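PDB 6LGO: cystathionine gamma-synthase from Xanthomonas oryzae pv. oryzae KACC 10331, which binds pyridoxal phosphate and probably makes cystathionine, possibly also cleaving it, as a member of the trans-sulfuration family. Local coordinates for residues V182-F187 / L202-T207; S189-K194 / T258-L263; E336-V341 / L370-I375. The protein carries 1 engineered substitution. All blocks are in the same frame, centred on the assembly; numbering follows the deposited sequence.

Contacts 1 and 3 line the active site; contact 2 is farther off, its Ser189 side chain about 11 Å from the ligand. Contact 1 pairs two neighbouring strands of the large seven-stranded sheet. Contact 2 interlocks with it in sequence: loop 189-194 runs between those strands, and helix 259-277 leads toward the second sheet. Contact 3 follows along the chain and belongs to that five-stranded sheet. The centres lie about 13 Å (1 and 2), 17 Å (1 and 3) and 16 Å (2 and 3) apart. Contacts 1 and 3 grip the same external aldimine of the cofactor with homolanthionine, one by ring and phosphonate, the other by a carboxylate, so both sheets contribute to one pocket.

Contact 1: V182-F187 / L202-T207; sequences VVDNTF and LVLHST. With EBO ((2~{S})-2-azanyl-4-[(3~{S})-3-[(~{E})-[2-methyl-3-oxidanyl-5-(phosphonomethyl)pyridin-4-yl]methylideneamino]-4-oxidanyl-4-oxidanylidene-butyl]sulfanyl-butanoic acid), chain E.
Asp184 and Leu204 are paired across adjacent strands, their side chains crossing at a slant, and the aspartate shows how a sheet delivers a polar group to a cofactor. Its CB lies 3.8 Å from Leu204 CD1, and its CG comes closer still to the same methyl. With CG anti to the backbone N (chi1 -176°), the carboxylate reaches past the leucine toward the bound adduct EBO. There its two oxygens part company. OD1 accepts twice from Thr186: from the hydroxyl on its syn lone pair, in a short bond, and from the backbone N nearly along the C-O axis, which makes an Asx turn. OD2 stands 2.7 Å from the pyridine nitrogen N of EBO.

Strands 180-184 and 202-206 run parallel in the central sheet of the large domain of the fold-type I pyridoxal phosphate enzymes, where an aspartate at this strand end characteristically meets the pyridine nitrogen. Their backbones are joined by Val183 N to Leu202 O, by Leu204 N to Val183 O at 2.9 Å, and by Asn185 N to Leu204 O at 3.0 Å. On the same face as Asp184, Val182 CG2 packs against Leu202 CB at 3.6 Å.

Beyond Asp184 the first strand gives way to a loop, and a side chain takes over the pairing. Thr186 OG1 receives Ser206 N at 3.0 Å in an almost straight bond (171°). The same hydroxyl donates to Asp184, so the second strand helps to fix the carboxylate through the threonine. Ser206 OG, in turn, donates to phosphonate oxygen O2 of EBO at 2.8 Å. On the other side of the strand, His205 bonds through NE2 to Glu76, while a water bridges its ND1 and Thr186 O.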
loop_
_atom_site.group_PDB
_atom_site.type_symbol
_atom_site.label_atom_id
_atom_site.label_comp_id
_atom_site.label_asym_id
_atom_site.label_seq_id
_atom_site.Cartn_x
_atom_site.Cartn_y
_atom_site.Cartn_z
ATOM N N VAL A 182 -28.466 -19.542 3.306
ATOM C CA VAL A 182 -27.145 -18.899 3.279
ATOM C C VAL A 182 -26.296 -19.533 4.360
ATOM O O VAL A 182 -26.773 -19.641 5.531
ATOM C CB VAL A 182 -27.242 -17.388 3.455
ATOM C CG1 VAL A 182 -27.860 -16.973 4.780
ATOM C CG2 VAL A 182 -25.848 -16.786 3.317
ATOM N N VAL A 183 -25.057 -19.878 4.003
ATOM C CA VAL A 183 -24.143 -20.550 4.961
ATOM C C VAL A 183 -22.934 -19.621 5.168
ATOM O O VAL A 183 -22.178 -19.278 4.211
ATOM C CB VAL A 183 -23.673 -21.929 4.463
ATOM C CG1 VAL A 183 -22.832 -22.606 5.512
ATOM C CG2 VAL A 183 -24.798 -22.854 4.057
ATOM N N ASP A 184 -22.690 -19.302 6.418
ATOM C CA ASP A 184 -21.449 -18.631 6.832
ATOM C C ASP A 184 -20.389 -19.725 6.962
ATOM O O ASP A 184 -20.377 -20.465 7.920
ATOM C CB ASP A 184 -21.702 -17.835 8.104
ATOM C CG ASP A 184 -20.531 -17.020 8.589
ATOM O OD1 ASP A 184 -19.413 -17.348 8.135
ATOM O OD2 ASP A 184 -20.766 -16.113 9.472
ATOM N N ASN A 185 -19.458 -19.710 6.023
ATOM C CA ASN A 185 -18.407 -20.723 5.847
ATOM C C ASN A 185 -17.070 -20.150 6.338
ATOM O O ASN A 185 -16.032 -20.639 5.881
ATOM C CB ASN A 185 -18.363 -21.169 4.395
ATOM C CG ASN A 185 -17.580 -22.451 4.183
ATOM O OD1 ASN A 185 -17.119 -22.663 3.056
ATOM N ND2 ASN A 185 -17.487 -23.298 5.191
ATOM N N THR A 186 -17.069 -19.177 7.250
ATOM C CA THR A 186 -15.822 -18.496 7.679
ATOM C C THR A 186 -14.855 -19.530 8.312
ATOM O O THR A 186 -13.648 -19.434 8.078
ATOM C CB THR A 186 -16.200 -17.390 8.654
ATOM O OG1 THR A 186 -17.061 -16.450 8.010
ATOM C CG2 THR A 186 -15.000 -16.711 9.274
ATOM N N PHE A 187 -15.347 -20.376 9.209
ATOM C CA PHE A 187 -14.533 -21.260 10.102
ATOM C C PHE A 187 -13.748 -22.308 9.325
ATOM O O PHE A 187 -12.749 -22.709 9.884
ATOM C CB PHE A 187 -15.323 -21.925 11.220
ATOM C CG PHE A 187 -15.212 -21.229 12.548
ATOM C CD1 PHE A 187 -15.178 -19.831 12.641
ATOM C CD2 PHE A 187 -15.157 -21.955 13.725
ATOM C CE1 PHE A 187 -15.140 -19.181 13.876
ATOM C CE2 PHE A 187 -15.026 -21.310 14.957
ATOM C CZ PHE A 187 -15.011 -19.938 15.038
ATOM N N LEU A 202 -26.488 -19.398 -1.199
ATOM C CA LEU A 202 -25.452 -18.397 -0.872
ATOM C C LEU A 202 -24.449 -18.937 0.150
ATOM O O LEU A 202 -24.832 -19.645 1.138
ATOM C CB LEU A 202 -26.101 -17.164 -0.270
ATOM C CG LEU A 202 -27.114 -16.427 -1.123
ATOM C CD1 LEU A 202 -28.048 -15.636 -0.252
ATOM C CD2 LEU A 202 -26.433 -15.491 -2.077
ATOM N N VAL A 203 -23.205 -18.550 -0.041
ATOM C CA VAL A 203 -22.193 -18.800 0.983
ATOM C C VAL A 203 -21.453 -17.477 1.184
ATOM O O VAL A 203 -21.262 -16.687 0.191
ATOM C CB VAL A 203 -21.272 -19.973 0.617
ATOM C CG1 VAL A 203 -20.482 -19.711 -0.659
ATOM C CG2 VAL A 203 -20.288 -20.253 1.760
ATOM N N LEU A 204 -21.117 -17.188 2.442
ATOM C CA LEU A 204 -20.463 -15.927 2.752
ATOM C C LEU A 204 -19.318 -16.171 3.720
ATOM O O LEU A 204 -19.301 -17.204 4.410
ATOM C CB LEU A 204 -21.486 -14.906 3.243
ATOM C CG LEU A 204 -22.105 -15.128 4.603
ATOM C CD1 LEU A 204 -21.122 -14.915 5.743
ATOM C CD2 LEU A 204 -23.298 -14.142 4.732
ATOM N N HIS A 205 -18.363 -15.243 3.733
ATOM C CA HIS A 205 -17.169 -15.355 4.585
ATOM C C HIS A 205 -16.848 -14.000 5.173
ATOM O O HIS A 205 -17.110 -12.993 4.513
ATOM C CB HIS A 205 -15.966 -15.756 3.761
ATOM C CG HIS A 205 -16.077 -17.080 3.117
ATOM N ND1 HIS A 205 -15.551 -18.217 3.715
ATOM C CD2 HIS A 205 -16.513 -17.427 1.889
ATOM C CE1 HIS A 205 -15.759 -19.227 2.851
ATOM N NE2 HIS A 205 -16.439 -18.774 1.773
ATOM N N SER A 206 -16.280 -14.021 6.372
ATOM C CA SER A 206 -15.320 -13.010 6.839
ATOM C C SER A 206 -13.988 -13.368 6.189
ATOM O O SER A 206 -13.388 -14.361 6.610
ATOM C CB SER A 206 -15.209 -13.011 8.291
ATOM O OG SER A 206 -14.185 -12.121 8.630
ATOM N N THR A 207 -13.571 -12.615 5.173
ATOM C CA THR A 207 -12.272 -12.814 4.498
ATOM C C THR A 207 -11.171 -12.420 5.462
ATOM O O THR A 207 -10.046 -12.839 5.235
ATOM C CB THR A 207 -12.177 -12.066 3.188
ATOM O OG1 THR A 207 -12.252 -10.653 3.399
ATOM C CG2 THR A 207 -13.283 -12.567 2.296
HETATM O O6 EBO E . -15.035 -14.497 16.458
HETATM C C15 EBO E . -14.194 -13.600 16.095
HETATM O O5 EBO E . -13.060 -13.456 16.567
HETATM C C8 EBO E . -14.461 -12.571 15.068
HETATM C C9 EBO E . -14.376 -11.054 15.533
HETATM C C10 EBO E . -14.645 -10.779 17.055
HETATM S S EBO E . -14.488 -9.080 17.147
HETATM C C11 EBO E . -15.610 -8.874 18.443
HETATM C C12 EBO E . -15.370 -7.544 19.062
HETATM C C13 EBO E . -15.801 -6.289 18.356
HETATM C C14 EBO E . -17.241 -6.229 17.967
HETATM O O4 EBO E . -17.611 -6.802 16.949
HETATM O O3 EBO E . -18.082 -5.575 18.564
HETATM N N2 EBO E . -15.406 -5.317 19.368
HETATM N N1 EBO E . -15.595 -13.072 14.232
HETATM C C7 EBO E . -16.006 -12.547 13.174
HETATM C C3 EBO E . -16.991 -13.165 12.291
HETATM C C2 EBO E . -17.266 -14.556 12.430
HETATM O O7 EBO E . -16.685 -15.346 13.399
HETATM C C4 EBO E . -17.631 -12.363 11.205
HETATM C C6 EBO E . -17.383 -10.920 10.702
HETATM P P EBO E . -15.964 -9.722 10.336
HETATM O O2 EBO E . -14.963 -9.552 9.246
HETATM O O1 EBO E . -16.729 -8.359 10.074
HETATM O O EBO E . -15.165 -9.288 11.615
HETATM C C5 EBO E . -18.636 -13.213 10.540
HETATM N N EBO E . -18.935 -14.536 10.641
HETATM C C1 EBO E . -18.279 -15.190 11.589
HETATM C C EBO E . -18.401 -16.637 11.854
HETATM O O HOH W 1 -13.264 -18.558 5.453
#

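Contact 2: S189-K194 / T258-L263; sequences SPALQK and TLDARL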
loop_
_atom_site.group_PDB
_atom_site.type_symbol
_atom_site.label_atom_id
_atom_site.label_comp_id
_atom_site.label_asym_id
_atom_site.label_seq_id
_atom_site.Cartn_x
_atom_site.Cartn_y
_atom_site.Cartn_z
ATOM N N SER A 189 -13.356 -22.140 5.490
ATOM C CA SER A 189 -12.917 -21.546 4.195
ATOM C C SER A 189 -13.426 -22.466 3.110
ATOM O O SER A 189 -13.801 -23.621 3.350
ATOM C CB SER A 189 -11.413 -21.378 4.079
ATOM O OG SER A 189 -10.777 -22.568 3.568
ATOM N N PRO A 190 -13.311 -22.034 1.864
ATOM C CA PRO A 190 -13.692 -22.885 0.752
ATOM C C PRO A 190 -12.833 -24.146 0.605
ATOM O O PRO A 190 -13.220 -25.028 -0.023
ATOM C CB PRO A 190 -13.427 -21.994 -0.467
ATOM C CG PRO A 190 -13.604 -20.593 0.081
ATOM C CD PRO A 190 -12.954 -20.664 1.447
ATOM N N ALA A 191 -11.621 -24.122 1.097
ATOM C CA ALA A 191 -10.700 -25.249 0.912
ATOM C C ALA A 191 -11.158 -26.424 1.789
ATOM O O ALA A 191 -10.687 -27.492 1.476
ATOM C CB ALA A 191 -9.311 -24.821 1.289
ATOM N N LEU A 192 -11.982 -26.219 2.843
ATOM C CA LEU A 192 -12.348 -27.322 3.753
ATOM C C LEU A 192 -13.869 -27.606 3.757
ATOM O O LEU A 192 -14.240 -28.658 4.335
ATOM C CB LEU A 192 -11.847 -27.055 5.173
ATOM C CG LEU A 192 -10.337 -27.005 5.351
ATOM C CD1 LEU A 192 -9.967 -26.793 6.802
ATOM C CD2 LEU A 192 -9.653 -28.280 4.820
ATOM N N GLN A 193 -14.717 -26.852 3.051
ATOM C CA GLN A 193 -16.176 -27.069 3.022
ATOM C C GLN A 193 -16.688 -26.245 1.871
ATOM O O GLN A 193 -16.315 -25.024 1.819
ATOM C CB GLN A 193 -16.867 -26.599 4.318
ATOM C CG GLN A 193 -18.353 -26.940 4.407
ATOM C CD GLN A 193 -18.888 -26.740 5.812
ATOM O OE1 GLN A 193 -18.975 -25.569 6.237
ATOM N NE2 GLN A 193 -19.203 -27.828 6.542
ATOM N N LYS A 194 -17.570 -26.854 1.095
ATOM C CA LYS A 194 -18.240 -26.174 -0.019
ATOM C C LYS A 194 -19.751 -26.289 0.101
ATOM O O LYS A 194 -20.377 -27.103 -0.565
ATOM C CB LYS A 194 -17.862 -26.870 -1.306
ATOM C CG LYS A 194 -16.470 -26.663 -1.897
ATOM C CD LYS A 194 -16.696 -26.365 -3.354
ATOM C CE LYS A 194 -15.934 -27.199 -4.314
ATOM N NZ LYS A 194 -16.646 -27.009 -5.589
ATOM N N THR A 258 -1.823 -18.719 -0.459
ATOM C CA THR A 258 -1.206 -19.681 0.487
ATOM C C THR A 258 -2.254 -20.424 1.355
ATOM O O THR A 258 -1.830 -21.185 2.251
ATOM C CB THR A 258 -0.170 -19.021 1.388
ATOM O OG1 THR A 258 -0.720 -17.922 2.110
ATOM C CG2 THR A 258 1.040 -18.672 0.575
ATOM N N LEU A 259 -3.556 -20.266 1.107
ATOM C CA LEU A 259 -4.629 -20.925 1.900
ATOM C C LEU A 259 -4.411 -22.446 2.044
ATOM O O LEU A 259 -4.412 -22.867 3.213
ATOM C CB LEU A 259 -6.000 -20.604 1.299
ATOM C CG LEU A 259 -7.187 -21.223 2.017
ATOM C CD1 LEU A 259 -7.322 -20.692 3.418
ATOM C CD2 LEU A 259 -8.471 -20.946 1.227
ATOM N N ASP A 260 -4.240 -23.194 0.942
ATOM C CA ASP A 260 -4.058 -24.678 0.924
ATOM C C ASP A 260 -2.746 -25.031 1.666
ATOM O O ASP A 260 -2.798 -25.817 2.602
ATOM C CB ASP A 260 -4.315 -25.332 -0.459
ATOM C CG ASP A 260 -5.803 -25.148 -0.939
ATOM O OD1 ASP A 260 -6.695 -26.082 -0.638
ATOM O OD2 ASP A 260 -6.176 -24.056 -1.663
ATOM N N ALA A 261 -1.644 -24.370 1.387
ATOM C CA ALA A 261 -0.372 -24.541 2.121
ATOM C C ALA A 261 -0.556 -24.207 3.599
ATOM O O ALA A 261 -0.071 -25.002 4.427
ATOM C CB ALA A 261 0.713 -23.698 1.514
ATOM N N ARG A 262 -1.174 -23.064 3.932
ATOM C CA ARG A 262 -1.378 -22.708 5.367
ATOM C C ARG A 262 -2.211 -23.811 6.056
ATOM O O ARG A 262 -1.858 -24.222 7.166
ATOM C CB ARG A 262 -2.039 -21.329 5.482
ATOM C CG ARG A 262 -0.998 -20.232 5.385
ATOM C CD ARG A 262 -1.548 -18.851 5.346
ATOM N NE ARG A 262 -2.456 -18.457 4.260
ATOM C CZ ARG A 262 -3.794 -18.350 4.369
ATOM N NH1 ARG A 262 -4.425 -18.699 5.483
ATOM N NH2 ARG A 262 -4.514 -17.833 3.400
ATOM N N LEU A 263 -3.286 -24.280 5.439
ATOM C CA LEU A 263 -4.270 -25.177 6.123
ATOM C C LEU A 263 -3.634 -26.547 6.408
ATOM O O LEU A 263 -4.014 -27.162 7.396
ATOM C CB LEU A 263 -5.566 -25.321 5.328
ATOM C CG LEU A 263 -6.504 -24.108 5.462
ATOM C CD1 LEU A 263 -7.610 -24.202 4.405
ATOM C CD2 LEU A 263 -7.097 -23.952 6.864
#
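Ser189 OG accepts a hydrogen bond from Ala191 N at 3.0 Å, closing an ST turn, while two leucine methyls of the helix lie against the same oxygen. Leu259 CD2 and Leu263 CD1 each come to 3.7 Å of it. The torsion of the serine (chi1 87°) carries OG back over its own loop, where the backbone N can reach it. A second bond, from Leu192 N to Ser189 O, tightens the bend further.

The fold supplies the two partners from different regions: a loop between strands 180-184 and 202-206 of the large sheet, and the first turns of helix 259-277, which runs on toward the second sheet. Leu259 and Leu263 stand one helical turn apart and face the loop together. Ala191 CB touches both, lying 3.6 Å from Leu263 CD1 and 4.0 Å from Leu259 CD2. Leu192 and Leu263 meet tip to tip, with CD1 of the former 4.0 Å from CD2 of the latter. Asp260 OD1 also comes to 3.5 Å of Ala191 CB.

Arg262 turns elsewhere: its NE donates to Thr258 OG1 in the guanidinium plane, and its remaining nitrogens bond to Gly255 O and Tyr210 O. The bonds of Ser189 and Arg262 thus stay within their own segment or go beyond the pair, so loop and helix are joined by methyl packing, which depends on fit more than on direction.

Contact 3: E336-V341 / L370-I375; sequences ESLGGV and LLRLSI. With EBO ((2~{S})-2-azanyl-4-[(3~{S})-3-[(~{E})-[2-methyl-3-oxidanyl-5-(phosphonomethyl)pyridin-4-yl]methylideneamino]-4-oxidanyl-4-oxidanylidene-butyl]sulfanyl-butanoic acid), chain E.
Leu338 CD2 lies over one face of the Arg372 guanidinium, 3.9 Å from NH2, while carboxylate oxygen O6 of EBO and a water lie at its edge, in plane. NH1 donates to O6 at 2.8 Å, almost straight at 175°, and NH2 to O5 at 3.0 Å. This two-pronged arginine-carboxylate pair is the substrate anchor familiar from fold-type I pyridoxal phosphate enzymes. The side chain of Arg372 extends from strand 371-374 and bends at chi3 (76°), which swings the guanidinium round to the ligand. O5 has a further donor in Ser337 N, at 2.9 Å. Leu338 CD2 is also 3.8 Å from carboxylate carbon C15 of EBO, so a single methyl covers both partners of the doubly hydrogen-bonded pair.

The loop 336-341 borders the reaction centre as well: Ser337 OG bonds to Lys209 NZ, the lysine predicted to carry the cofactor, and Tyr57 of the second subunit packs on Ser337. Farther along, Ser374 fastens this loop to the strand. Its OG accepts from Gly339 N at 2.9 Å (161°) and donates to a water 2.8 Å away, which in turn donates a hydrogen bond to Gly340 O.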
loop_
_atom_site.group_PDB
_atom_site.type_symbol
_atom_site.label_atom_id
_atom_site.label_comp_id
_atom_site.label_asym_id
_atom_site.label_seq_id
_atom_site.Cartn_x
_atom_site.Cartn_y
_atom_site.Cartn_z
ATOM N N GLU A 336 -8.875 -10.853 19.723
ATOM C CA GLU A 336 -9.964 -11.251 18.812
ATOM C C GLU A 336 -9.443 -11.741 17.462
ATOM O O GLU A 336 -8.257 -11.546 17.136
ATOM C CB GLU A 336 -10.945 -10.091 18.731
ATOM C CG GLU A 336 -12.079 -10.360 19.730
ATOM C CD GLU A 336 -12.477 -9.161 20.505
ATOM O OE1 GLU A 336 -13.359 -9.311 21.397
ATOM O OE2 GLU A 336 -11.905 -8.087 20.188
ATOM N N SER A 337 -10.360 -12.332 16.712
ATOM C CA SER A 337 -10.196 -12.809 15.337
ATOM C C SER A 337 -9.620 -14.240 15.331
ATOM O O SER A 337 -9.386 -14.813 16.443
ATOM C CB SER A 337 -9.350 -11.830 14.557
ATOM O OG SER A 337 -9.519 -12.081 13.197
ATOM N N LEU A 338 -9.303 -14.754 14.136
ATOM C CA LEU A 338 -8.988 -16.173 13.974
ATOM C C LEU A 338 -8.535 -16.345 12.532
ATOM O O LEU A 338 -8.598 -15.370 11.787
ATOM C CB LEU A 338 -10.222 -17.053 14.295
ATOM C CG LEU A 338 -11.454 -16.792 13.391
ATOM C CD1 LEU A 338 -11.735 -17.951 12.473
ATOM C CD2 LEU A 338 -12.695 -16.489 14.198
ATOM N N GLY A 339 -7.970 -17.496 12.224
ATOM C CA GLY A 339 -7.593 -17.867 10.859
ATOM C C GLY A 339 -6.315 -17.229 10.389
ATOM O O GLY A 339 -6.004 -17.366 9.170
ATOM N N GLY A 340 -5.609 -16.548 11.269
ATOM C CA GLY A 340 -4.299 -15.966 10.909
ATOM C C GLY A 340 -3.169 -17.013 11.060
ATOM O O GLY A 340 -3.351 -17.988 11.813
ATOM N N VAL A 341 -2.041 -16.772 10.424
ATOM C CA VAL A 341 -0.825 -17.606 10.587
ATOM C C VAL A 341 -0.353 -17.557 12.053
ATOM O O VAL A 341 0.234 -18.535 12.503
ATOM C CB VAL A 341 0.255 -17.158 9.600
ATOM C CG1 VAL A 341 -0.158 -17.419 8.170
ATOM C CG2 VAL A 341 0.562 -15.700 9.768
ATOM N N LEU A 370 -15.163 -20.601 29.110
ATOM C CA LEU A 370 -14.762 -21.136 27.768
ATOM C C LEU A 370 -13.601 -20.297 27.211
ATOM O O LEU A 370 -13.693 -19.061 27.234
ATOM C CB LEU A 370 -15.958 -21.156 26.818
ATOM C CG LEU A 370 -15.689 -21.871 25.495
ATOM C CD1 LEU A 370 -15.581 -23.384 25.666
ATOM C CD2 LEU A 370 -16.729 -21.515 24.440
ATOM N N LEU A 371 -12.536 -20.994 26.796
ATOM C CA LEU A 371 -11.434 -20.455 25.953
ATOM C C LEU A 371 -11.511 -21.045 24.543
ATOM O O LEU A 371 -11.832 -22.243 24.407
ATOM C CB LEU A 371 -10.103 -20.721 26.663
ATOM C CG LEU A 371 -9.988 -19.969 27.998
ATOM C CD1 LEU A 371 -8.792 -20.498 28.763
ATOM C CD2 LEU A 371 -9.950 -18.426 27.796
ATOM N N ARG A 372 -11.245 -20.196 23.548
ATOM C CA ARG A 372 -11.166 -20.550 22.117
ATOM C C ARG A 372 -9.757 -20.351 21.589
ATOM O O ARG A 372 -9.172 -19.295 21.831
ATOM C CB ARG A 372 -12.147 -19.711 21.314
ATOM C CG ARG A 372 -12.329 -20.157 19.885
ATOM C CD ARG A 372 -13.154 -19.120 19.151
ATOM N NE ARG A 372 -12.357 -17.934 18.834
ATOM C CZ ARG A 372 -12.798 -16.828 18.223
ATOM N NH1 ARG A 372 -14.078 -16.734 17.881
ATOM N NH2 ARG A 372 -11.929 -15.828 17.994
ATOM N N LEU A 373 -9.237 -21.369 20.895
ATOM C CA LEU A 373 -7.913 -21.290 20.262
ATOM C C LEU A 373 -8.102 -21.154 18.772
ATOM O O LEU A 373 -8.953 -21.902 18.222
ATOM C CB LEU A 373 -7.170 -22.582 20.520
ATOM C CG LEU A 373 -6.826 -22.894 21.958
ATOM C CD1 LEU A 373 -6.039 -24.223 22.025
ATOM C CD2 LEU A 373 -6.020 -21.730 22.536
ATOM N N SER A 374 -7.393 -20.202 18.153
ATOM C CA SER A 374 -7.140 -20.180 16.700
ATOM C C SER A 374 -5.706 -20.657 16.539
ATOM O O SER A 374 -4.790 -19.924 16.860
ATOM C CB SER A 374 -7.307 -18.826 16.060
ATOM O OG SER A 374 -7.156 -18.902 14.627
ATOM N N ILE A 375 -5.533 -21.875 16.088
ATOM C CA ILE A 375 -4.174 -22.478 16.005
ATOM C C ILE A 375 -3.579 -22.051 14.686
ATOM O O ILE A 375 -4.236 -22.260 13.635
ATOM C CB ILE A 375 -4.292 -24.006 16.148
ATOM C CG1 ILE A 375 -4.679 -24.252 17.606
ATOM C CG2 ILE A 375 -3.007 -24.695 15.759
ATOM C CD1 ILE A 375 -5.426 -25.425 17.773
HETATM O O6 EBO E . -15.035 -14.497 16.458
HETATM C C15 EBO E . -14.194 -13.600 16.095
HETATM O O5 EBO E . -13.060 -13.456 16.567
HETATM C C8 EBO E . -14.461 -12.571 15.068
HETATM C C9 EBO E . -14.376 -11.054 15.533
HETATM C C10 EBO E . -14.645 -10.779 17.055
HETATM S S EBO E . -14.488 -9.080 17.147
HETATM C C11 EBO E . -15.610 -8.874 18.443
HETATM C C12 EBO E . -15.370 -7.544 19.062
HETATM C C13 EBO E . -15.801 -6.289 18.356
HETATM C C14 EBO E . -17.241 -6.229 17.967
HETATM O O4 EBO E . -17.611 -6.802 16.949
HETATM O O3 EBO E . -18.082 -5.575 18.564
HETATM N N2 EBO E . -15.406 -5.317 19.368
HETATM N N1 EBO E . -15.595 -13.072 14.232
HETATM C C7 EBO E . -16.006 -12.547 13.174
HETATM C C3 EBO E . -16.991 -13.165 12.291
HETATM C C2 EBO E . -17.266 -14.556 12.430
HETATM O O7 EBO E . -16.685 -15.346 13.399
HETATM C C4 EBO E . -17.631 -12.363 11.205
HETATM C C6 EBO E . -17.383 -10.920 10.702
HETATM P P EBO E . -15.964 -9.722 10.336
HETATM O O2 EBO E . -14.963 -9.552 9.246
HETATM O O1 EBO E . -16.729 -8.359 10.074
HETATM O O EBO E . -15.165 -9.288 11.615
HETATM C C5 EBO E . -18.636 -13.213 10.540
HETATM N N EBO E . -18.935 -14.536 10.641
HETATM C C1 EBO E . -18.279 -15.190 11.589
HETATM C C EBO E . -18.401 -16.637 11.854
HETATM O O HOH W 2 -8.926 -15.203 18.782
HETATM O O HOH W 3 -4.713 -17.739 14.062
#